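Local coordinates for RabGDI protein (Plasmodium falciparum 3D7, PDB 3P1W) that probably binds Rab GTPases in their GDP-bound form and slows release of the nucleotide, as other Rab GDP-dissociation inhibitors do, at residues 117-122 with 244-249; 344-349 with 363-368; 213-218 with 436-441. All coordinates share one frame; numbering follows the deposited sequence.

Overall arrangement
Interactions 1 and 2 belong to one mixed beta sheet, in which strands 117-129 and 346-350 run parallel as neighbours; their centres are about 10 Å apart. Interaction 3 lies, centre to centre, about 16 Å from the first and about 15 Å from the second, where the loop after helix 203-213 meets the run leading into helix 440-454. Along the chain, interaction 1 closes before interaction 2 opens, whereas the segments of interactions 1 and 3 alternate, and interaction 2 falls wholly between the two segments of interaction 3. Gln347 and Asn364 bond to Ser437, and Phe248 and Ile349 pack on Leu215. Sheet, loop and helix start are thereby joined, with interaction 3 nearest the molecule's centre.

Interaction 1 (117-122 with 244-249); sequences WLVVEG and GKSPFI
Ser246 OG takes part in two hydrogen bonds: it donates to Val120 O at 2.6 Å and accepts from Phe248 N at 3.2 Å. With chi1 at 83°, the hydroxyl stands between its own backbone N and carbonyl carbon, a position from which it serves both the facing segment and its own chain two residues on. Val120 is tied a second time, through a nearly straight bond (173° at the hydrogen) from its N to Phe248 O, 2.9 Å away. Both main-chain polar groups of Val120 are therefore satisfied by 246-248, one through a side chain and one through the backbone. Val119 turns its CG2 methyl to the same Phe248 carbonyl. At one end of the contact, Ile249 CD1 meets the six-membered ring of Trp117 obliquely, 3.4 Å from CE3. At the other, the Glu121 and Lys245 side chains run side by side, with CG of Glu121 4.1 Å from CD of Lys245. Their charged ends do not touch, and Glu121 OE1 bonds instead to Asn344 N. A water donates to the carbonyls of both residues, bridging the backbones. Phe243, on the helix just before Gly244, packs on Val119 and Ile249. The evidence fits an ST turn at Ser246 leading from helix 226-243 into strand 248-251, which joins strand 117-129 at the antiparallel, non-hydrogen-bonded pair Val119-Ile249 and also pairs with strand 96-97 in the mixed sheet.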
loop_
_atom_site.group_PDB
_atom_site.type_symbol
_atom_site.label_atom_id
_atom_site.label_comp_id
_atom_site.label_asym_id
_atom_site.label_seq_id
_atom_site.Cartn_x
_atom_site.Cartn_y
_atom_site.Cartn_z
ATOM N N TRP A 117 16.150 -0.317 5.101
ATOM C CA TRP A 117 15.315 0.266 4.051
ATOM C C TRP A 117 16.129 0.484 2.801
ATOM O O TRP A 117 17.255 1.007 2.860
ATOM C CB TRP A 117 14.753 1.603 4.527
ATOM C CG TRP A 117 13.851 1.415 5.676
ATOM C CD1 TRP A 117 14.164 1.538 7.007
ATOM C CD2 TRP A 117 12.484 1.019 5.618
ATOM N NE1 TRP A 117 13.057 1.254 7.778
ATOM C CE2 TRP A 117 12.014 0.936 6.949
ATOM C CE3 TRP A 117 11.599 0.731 4.567
ATOM C CZ2 TRP A 117 10.703 0.580 7.252
ATOM C CZ3 TRP A 117 10.303 0.390 4.873
ATOM C CH2 TRP A 117 9.864 0.308 6.204
ATOM N N LEU A 118 15.573 0.093 1.660
ATOM C CA LEU A 118 16.218 0.340 0.391
ATOM C C LEU A 118 15.242 1.027 -0.552
ATOM O O LEU A 118 14.048 0.684 -0.581
ATOM C CB LEU A 118 16.714 -0.974 -0.204
ATOM C CG LEU A 118 17.804 -1.644 0.648
ATOM C CD1 LEU A 118 17.917 -3.132 0.359
ATOM C CD2 LEU A 118 19.133 -0.919 0.401
ATOM N N VAL A 119 15.743 2.001 -1.302
ATOM C CA VAL A 119 14.901 2.779 -2.212
ATOM C C VAL A 119 14.430 1.908 -3.356
ATOM O O VAL A 119 15.149 1.026 -3.839
ATOM C CB VAL A 119 15.653 4.048 -2.750
ATOM C CG1 VAL A 119 16.781 3.661 -3.711
ATOM C CG2 VAL A 119 14.704 5.012 -3.432
ATOM N N VAL A 120 13.199 2.155 -3.780
ATOM C CA VAL A 120 12.672 1.574 -4.978
ATOM C C VAL A 120 13.272 2.330 -6.142
ATOM O O VAL A 120 13.252 3.549 -6.165
ATOM C CB VAL A 120 11.135 1.656 -4.989
ATOM C CG1 VAL A 120 10.555 1.230 -6.339
ATOM C CG2 VAL A 120 10.576 0.741 -3.861
ATOM N N GLU A 121 13.819 1.607 -7.105
ATOM C CA GLU A 121 14.728 2.234 -8.075
ATOM C C GLU A 121 14.038 3.083 -9.129
ATOM O O GLU A 121 14.684 3.946 -9.734
ATOM C CB GLU A 121 15.641 1.198 -8.736
ATOM C CG GLU A 121 16.637 0.598 -7.763
ATOM C CD GLU A 121 17.723 -0.232 -8.432
ATOM O OE1 GLU A 121 17.583 -0.641 -9.605
ATOM O OE2 GLU A 121 18.735 -0.489 -7.762
ATOM N N GLY A 122 12.746 2.870 -9.358
ATOM C CA GLY A 122 12.041 3.714 -10.292
ATOM C C GLY A 122 10.545 3.748 -10.151
ATOM O O GLY A 122 9.936 2.837 -9.613
ATOM N N GLY A 244 16.881 9.969 -3.848
ATOM C CA GLY A 244 17.048 10.319 -5.276
ATOM C C GLY A 244 16.288 9.539 -6.348
ATOM O O GLY A 244 15.650 10.145 -7.231
ATOM N N LYS A 245 16.382 8.207 -6.314
ATOM C CA LYS A 245 15.902 7.377 -7.382
ATOM C C LYS A 245 14.365 7.421 -7.487
ATOM O O LYS A 245 13.816 7.435 -8.587
ATOM C CB LYS A 245 16.370 5.926 -7.178
ATOM C CG LYS A 245 17.922 5.763 -7.118
ATOM C CD LYS A 245 18.324 4.313 -7.424
ATOM C CE LYS A 245 19.835 4.162 -7.644
ATOM N NZ LYS A 245 20.549 4.414 -6.408
ATOM N N SER A 246 13.699 7.391 -6.341
ATOM C CA SER A 246 12.237 7.522 -6.277
ATOM C C SER A 246 11.859 7.980 -4.877
ATOM O O SER A 246 12.713 7.998 -3.979
ATOM C CB SER A 246 11.572 6.178 -6.603
ATOM O OG SER A 246 11.521 5.320 -5.469
ATOM N N PRO A 247 10.578 8.353 -4.656
ATOM C CA PRO A 247 10.161 8.715 -3.306
ATOM C C PRO A 247 9.648 7.528 -2.476
ATOM O O PRO A 247 9.034 7.733 -1.436
ATOM C CB PRO A 247 9.030 9.727 -3.551
ATOM C CG PRO A 247 8.436 9.292 -4.834
ATOM C CD PRO A 247 9.523 8.618 -5.645
ATOM N N PHE A 248 9.905 6.304 -2.919
ATOM C CA PHE A 248 9.402 5.102 -2.239
ATOM C C PHE A 248 10.523 4.216 -1.721
ATOM O O PHE A 248 11.575 4.090 -2.367
ATOM C CB PHE A 248 8.508 4.255 -3.166
ATOM C CG PHE A 248 7.317 4.987 -3.672
ATOM C CD1 PHE A 248 6.162 5.076 -2.910
ATOM C CD2 PHE A 248 7.357 5.616 -4.907
ATOM C CE1 PHE A 248 5.063 5.806 -3.379
ATOM C CE2 PHE A 248 6.252 6.331 -5.380
ATOM C CZ PHE A 248 5.116 6.413 -4.622
ATOM N N ILE A 249 10.260 3.596 -0.568
ATOM C CA ILE A 249 11.151 2.604 0.034
ATOM C C ILE A 249 10.418 1.319 0.345
ATOM O O ILE A 249 9.176 1.273 0.392
ATOM C CB ILE A 249 11.839 3.127 1.325
ATOM C CG1 ILE A 249 10.808 3.574 2.375
ATOM C CG2 ILE A 249 12.798 4.258 0.955
ATOM C CD1 ILE A 249 11.453 4.055 3.711
HETATM O O HOH W 1 14.844 6.142 -11.094
#

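Interaction 2 (344-349 with 363-368); sequences NSCQII and INLVSF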
loop_
_atom_site.group_PDB
_atom_site.type_symbol
_atom_site.label_atom_id
_atom_site.label_comp_id
_atom_site.label_asym_id
_atom_site.label_seq_id
_atom_site.Cartn_x
_atom_site.Cartn_y
_atom_site.Cartn_z
ATOM N N ASN A 344 15.952 -2.792 -10.670
ATOM C CA ASN A 344 15.868 -3.976 -9.797
ATOM C C ASN A 344 14.655 -3.918 -8.878
ATOM O O ASN A 344 14.315 -4.906 -8.207
ATOM C CB ASN A 344 17.151 -4.123 -8.982
ATOM C CG ASN A 344 18.323 -4.539 -9.829
ATOM O OD1 ASN A 344 18.193 -5.410 -10.681
ATOM N ND2 ASN A 344 19.467 -3.912 -9.618
ATOM N N SER A 345 14.043 -2.745 -8.822
ATOM C CA SER A 345 12.767 -2.564 -8.193
ATOM C C SER A 345 12.068 -1.375 -8.859
ATOM O O SER A 345 12.709 -0.382 -9.262
ATOM C CB SER A 345 12.931 -2.349 -6.691
ATOM O OG SER A 345 13.846 -1.298 -6.429
ATOM N N CYS A 346 10.760 -1.475 -9.033
ATOM C CA CYS A 346 10.014 -0.354 -9.579
ATOM C C CYS A 346 8.525 -0.497 -9.304
ATOM O O CYS A 346 8.058 -1.554 -8.889
ATOM C CB CYS A 346 10.278 -0.153 -11.104
ATOM S SG CYS A 346 9.688 -1.422 -12.183
ATOM N N GLN A 347 7.824 0.621 -9.468
ATOM C CA GLN A 347 6.371 0.736 -9.374
ATOM C C GLN A 347 5.854 1.285 -10.713
ATOM O O GLN A 347 6.438 2.243 -11.271
ATOM C CB GLN A 347 5.988 1.706 -8.256
ATOM C CG GLN A 347 4.460 1.916 -8.061
ATOM C CD GLN A 347 4.145 2.745 -6.815
ATOM O OE1 GLN A 347 3.142 2.528 -6.128
ATOM N NE2 GLN A 347 5.023 3.672 -6.506
ATOM N N ILE A 348 4.798 0.673 -11.236
ATOM C CA ILE A 348 4.104 1.148 -12.415
ATOM C C ILE A 348 2.660 1.403 -12.057
ATOM O O ILE A 348 1.978 0.514 -11.555
ATOM C CB ILE A 348 4.156 0.123 -13.579
ATOM C CG1 ILE A 348 5.600 -0.237 -13.970
ATOM C CG2 ILE A 348 3.383 0.620 -14.804
ATOM C CD1 ILE A 348 5.690 -1.503 -14.829
ATOM N N ILE A 349 2.232 2.638 -12.232
ATOM C CA ILE A 349 0.876 3.050 -12.002
ATOM C C ILE A 349 0.179 3.142 -13.353
ATOM O O ILE A 349 0.632 3.878 -14.254
ATOM C CB ILE A 349 0.826 4.378 -11.232
ATOM C CG1 ILE A 349 1.416 4.171 -9.830
ATOM C CG2 ILE A 349 -0.632 4.939 -11.162
ATOM C CD1 ILE A 349 1.659 5.437 -9.009
ATOM N N ILE A 363 1.516 -2.238 -10.730
ATOM C CA ILE A 363 2.517 -3.298 -10.817
ATOM C C ILE A 363 3.721 -2.908 -9.966
ATOM O O ILE A 363 4.296 -1.830 -10.169
ATOM C CB ILE A 363 2.999 -3.566 -12.245
ATOM C CG1 ILE A 363 1.830 -3.702 -13.212
ATOM C CG2 ILE A 363 3.962 -4.751 -12.261
ATOM C CD1 ILE A 363 2.209 -3.924 -14.712
ATOM N N ASN A 364 4.077 -3.757 -8.999
ATOM C CA ASN A 364 5.337 -3.605 -8.263
ATOM C C ASN A 364 6.332 -4.650 -8.700
ATOM O O ASN A 364 5.951 -5.756 -9.031
ATOM C CB ASN A 364 5.102 -3.690 -6.777
ATOM C CG ASN A 364 4.587 -2.391 -6.223
ATOM O OD1 ASN A 364 4.635 -1.350 -6.907
ATOM N ND2 ASN A 364 4.086 -2.422 -4.999
ATOM N N LEU A 365 7.609 -4.283 -8.719
ATOM C CA LEU A 365 8.658 -5.185 -9.133
ATOM C C LEU A 365 9.720 -5.143 -8.034
ATOM O O LEU A 365 10.150 -4.046 -7.641
ATOM C CB LEU A 365 9.238 -4.733 -10.489
ATOM C CG LEU A 365 10.392 -5.456 -11.163
ATOM C CD1 LEU A 365 11.732 -5.240 -10.466
ATOM C CD2 LEU A 365 10.122 -6.959 -11.365
ATOM N N VAL A 366 10.108 -6.337 -7.556
ATOM C CA VAL A 366 11.182 -6.509 -6.604
ATOM C C VAL A 366 12.030 -7.721 -6.948
ATOM O O VAL A 366 11.642 -8.569 -7.752
ATOM C CB VAL A 366 10.632 -6.601 -5.177
ATOM C CG1 VAL A 366 10.136 -5.213 -4.696
ATOM C CG2 VAL A 366 9.516 -7.632 -5.130
ATOM N N SER A 367 13.224 -7.780 -6.367
ATOM C CA SER A 367 14.202 -8.766 -6.805
ATOM C C SER A 367 15.230 -9.036 -5.718
ATOM O O SER A 367 14.980 -8.779 -4.538
ATOM C CB SER A 367 14.882 -8.254 -8.094
ATOM O OG SER A 367 15.635 -7.079 -7.839
ATOM N N PHE A 368 16.386 -9.569 -6.122
ATOM C CA PHE A 368 17.501 -9.787 -5.218
ATOM C C PHE A 368 17.941 -8.503 -4.505
ATOM O O PHE A 368 18.421 -8.565 -3.370
ATOM C CB PHE A 368 18.667 -10.380 -5.988
ATOM C CG PHE A 368 19.895 -10.610 -5.149
ATOM C CD1 PHE A 368 19.923 -11.634 -4.204
ATOM C CD2 PHE A 368 21.019 -9.802 -5.301
ATOM C CE1 PHE A 368 21.061 -11.853 -3.431
ATOM C CE2 PHE A 368 22.156 -10.010 -4.524
ATOM C CZ PHE A 368 22.178 -11.034 -3.593
HETATM O O HOH W 2 14.252 -5.354 -5.232
HETATM O O HOH W 3 18.238 -8.206 -9.452
#
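Gln347 and Asn364 lie side by side and point the same way, their amide planes turned 57° apart. The Asn364 oxygen OD1 faces the aliphatic part of its neighbour, 3.5 Å from Gln347 CG, and this buried oxygen has no hydrogen-bonding partner in the model. Other amide atoms are held from outside: Gln347 OE1 bonds to Ser437 OG, and Asn364 ND2 to Ser437 O and Pro93 O. Gln347 reaches that far because its chain is extended, with CG opposite the backbone N (chi1 180°). On the other face of the hairpin, two apolar pairs meet: Cys346 SG rests 3.7 Å from Leu365 CB, and Ile348 CB lies 4.1 Å from Ile363 CB. Between the faces, the strands run antiparallel at 170° and exchange paired backbone bonds at Cys346-Leu365 and Ile348-Ile363; Ile348 N to Ile363 O measures 2.8 Å. Towards Asn344 a side chain takes over from the backbone: Ser367 OG donates to Asn344 O at 2.6 Å, in the carbonyl plane and on a lone pair. A water spans the same end, donating to Asn344 O and accepting from Ser367 N. The hairpin is flanked within the sheet by strand 117-129, whose Gly122 and Tyr124 bond to the backbone of Gln347, and by strand 378-385, whose Ile381 bonds to Asn364 while Tyr378 packs on Leu365.

Interaction 3 (213-218 with 436-441); sequences VALYLN and TSHFET
Leu215 and His438 meet where a loop and the start of a helix come together in the GDI fold: the loop leaving helix 203-213, which by analogy with other GDIs is probably part of the small helical domain, and the run into helix 440-454, whose first turn includes Glu440 and Thr441. Leu215 is the first residue beyond its helix to leave helical geometry, with a positive phi of 62°, and its side chain turns to the imidazole. CD2 approaches His438 NE2 to 3.9 Å and CB stays 4.0 Å from the same atom, the two side chains meeting at a slant. His438 is brought there by a chi1 of 46°, which sets its ring between the backbone N and the carbonyl carbon. Leu217, two residues further along the loop, supplies the second apolar touch. It crosses Thr436 at about a right angle, with CD2 3.6 Å from Thr436 CG2, while Leu217 CD1 lies 4.3 Å from Thr441 CG2. The hydroxyls of both threonines bond to the carboxylate of Asp434, and their methyls meet the leucine. No direct hydrogen bond joins the two segments, so van der Waals contact carries much of the join. Leu215 also packs on Ile349 of the sheet, and Glu440 OE1 forms a salt bridge with Arg232 NH2. A single water, in plane at the edge of the His438 ring, donates to Leu215 O at 2.6 Å and to Glu440 OE1 at 2.8 Å.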
loop_
_atom_site.group_PDB
_atom_site.type_symbol
_atom_site.label_atom_id
_atom_site.label_comp_id
_atom_site.label_asym_id
_atom_site.label_seq_id
_atom_site.Cartn_x
_atom_site.Cartn_y
_atom_site.Cartn_z
ATOM N N VAL A 213 1.665 11.169 -9.106
ATOM C CA VAL A 213 2.457 12.125 -8.300
ATOM C C VAL A 213 1.662 12.500 -7.032
ATOM O O VAL A 213 2.166 12.330 -5.922
ATOM C CB VAL A 213 2.916 13.362 -9.126
ATOM C CG1 VAL A 213 3.734 14.344 -8.261
ATOM C CG2 VAL A 213 3.745 12.913 -10.314
ATOM N N ALA A 214 0.426 12.979 -7.195
ATOM C CA ALA A 214 -0.476 13.179 -6.062
ATOM C C ALA A 214 -1.007 11.851 -5.458
ATOM O O ALA A 214 -1.545 11.832 -4.338
ATOM C CB ALA A 214 -1.638 14.080 -6.468
ATOM N N LEU A 215 -0.873 10.763 -6.215
ATOM C CA LEU A 215 -1.197 9.395 -5.751
ATOM C C LEU A 215 -2.661 9.186 -5.373
ATOM O O LEU A 215 -3.012 8.369 -4.491
ATOM C CB LEU A 215 -0.248 8.962 -4.629
ATOM C CG LEU A 215 1.229 8.941 -5.053
ATOM C CD1 LEU A 215 2.094 8.649 -3.829
ATOM C CD2 LEU A 215 1.533 7.945 -6.217
ATOM N N TYR A 216 -3.525 9.878 -6.101
ATOM C CA TYR A 216 -4.951 9.695 -5.937
ATOM C C TYR A 216 -5.429 8.469 -6.737
ATOM O O TYR A 216 -4.757 7.998 -7.655
ATOM C CB TYR A 216 -5.699 10.910 -6.426
ATOM C CG TYR A 216 -5.639 12.149 -5.543
ATOM C CD1 TYR A 216 -6.127 12.128 -4.234
ATOM C CD2 TYR A 216 -5.184 13.366 -6.059
ATOM C CE1 TYR A 216 -6.119 13.304 -3.439
ATOM C CE2 TYR A 216 -5.174 14.519 -5.289
ATOM C CZ TYR A 216 -5.640 14.484 -3.984
ATOM O OH TYR A 216 -5.620 15.642 -3.241
ATOM N N LEU A 217 -6.625 8.001 -6.392
ATOM C CA LEU A 217 -7.238 6.815 -6.994
ATOM C C LEU A 217 -8.208 7.141 -8.121
ATOM O O LEU A 217 -8.581 6.276 -8.894
ATOM C CB LEU A 217 -7.997 6.048 -5.906
ATOM C CG LEU A 217 -7.232 5.749 -4.617
ATOM C CD1 LEU A 217 -7.980 4.678 -3.829
ATOM C CD2 LEU A 217 -5.794 5.308 -4.879
ATOM N N ASN A 218 -8.639 8.400 -8.180
ATOM C CA ASN A 218 -9.622 8.839 -9.162
ATOM C C ASN A 218 -9.502 10.358 -9.305
ATOM O O ASN A 218 -8.644 10.969 -8.662
ATOM C CB ASN A 218 -11.030 8.412 -8.731
ATOM C CG ASN A 218 -11.443 9.021 -7.401
ATOM O OD1 ASN A 218 -11.324 10.225 -7.197
ATOM N ND2 ASN A 218 -11.919 8.190 -6.483
ATOM N N THR A 436 -3.960 -0.841 -4.348
ATOM C CA THR A 436 -2.871 0.142 -4.570
ATOM C C THR A 436 -1.488 -0.496 -4.286
ATOM O O THR A 436 -1.376 -1.363 -3.442
ATOM C CB THR A 436 -3.056 1.418 -3.749
ATOM O OG1 THR A 436 -3.073 1.120 -2.340
ATOM C CG2 THR A 436 -4.397 2.122 -4.107
ATOM N N SER A 437 -0.458 0.008 -4.945
ATOM C CA SER A 437 0.898 -0.557 -4.887
ATOM C C SER A 437 1.729 0.147 -3.803
ATOM O O SER A 437 2.923 -0.143 -3.621
ATOM C CB SER A 437 1.528 -0.393 -6.266
ATOM O OG SER A 437 1.339 0.935 -6.733
ATOM N N HIS A 438 1.105 1.107 -3.130
ATOM C CA HIS A 438 1.746 1.853 -2.069
ATOM C C HIS A 438 0.866 1.814 -0.833
ATOM O O HIS A 438 -0.297 1.330 -0.869
ATOM C CB HIS A 438 2.065 3.302 -2.494
ATOM C CG HIS A 438 0.948 4.009 -3.199
ATOM N ND1 HIS A 438 -0.047 4.689 -2.528
ATOM C CD2 HIS A 438 0.691 4.176 -4.520
ATOM C CE1 HIS A 438 -0.875 5.227 -3.405
ATOM N NE2 HIS A 438 -0.451 4.930 -4.626
ATOM N N PHE A 439 1.383 2.354 0.269
ATOM C CA PHE A 439 0.826 2.017 1.587
ATOM C C PHE A 439 -0.218 3.014 2.122
ATOM O O PHE A 439 -0.852 2.765 3.158
ATOM C CB PHE A 439 1.977 1.887 2.591
ATOM C CG PHE A 439 1.782 0.819 3.625
ATOM C CD1 PHE A 439 2.437 -0.397 3.495
ATOM C CD2 PHE A 439 1.022 1.059 4.778
ATOM C CE1 PHE A 439 2.282 -1.385 4.458
ATOM C CE2 PHE A 439 0.844 0.093 5.731
ATOM C CZ PHE A 439 1.462 -1.141 5.580
ATOM N N GLU A 440 -0.415 4.132 1.441
ATOM C CA GLU A 440 -1.181 5.248 2.027
ATOM C C GLU A 440 -2.568 4.848 2.522
ATOM O O GLU A 440 -2.970 5.201 3.639
ATOM C CB GLU A 440 -1.350 6.421 1.046
ATOM C CG GLU A 440 -2.076 7.588 1.699
ATOM C CD GLU A 440 -2.626 8.604 0.746
ATOM O OE1 GLU A 440 -2.338 8.534 -0.477
ATOM O OE2 GLU A 440 -3.360 9.494 1.246
ATOM N N THR A 441 -3.314 4.147 1.682
ATOM C CA THR A 441 -4.688 3.829 2.039
ATOM C C THR A 441 -4.763 2.869 3.243
ATOM O O THR A 441 -5.720 2.927 4.020
ATOM C CB THR A 441 -5.489 3.309 0.842
ATOM O OG1 THR A 441 -4.910 2.109 0.348
ATOM C CG2 THR A 441 -5.530 4.380 -0.278
HETATM O O HOH W 4 -3.876 7.217 -2.357
#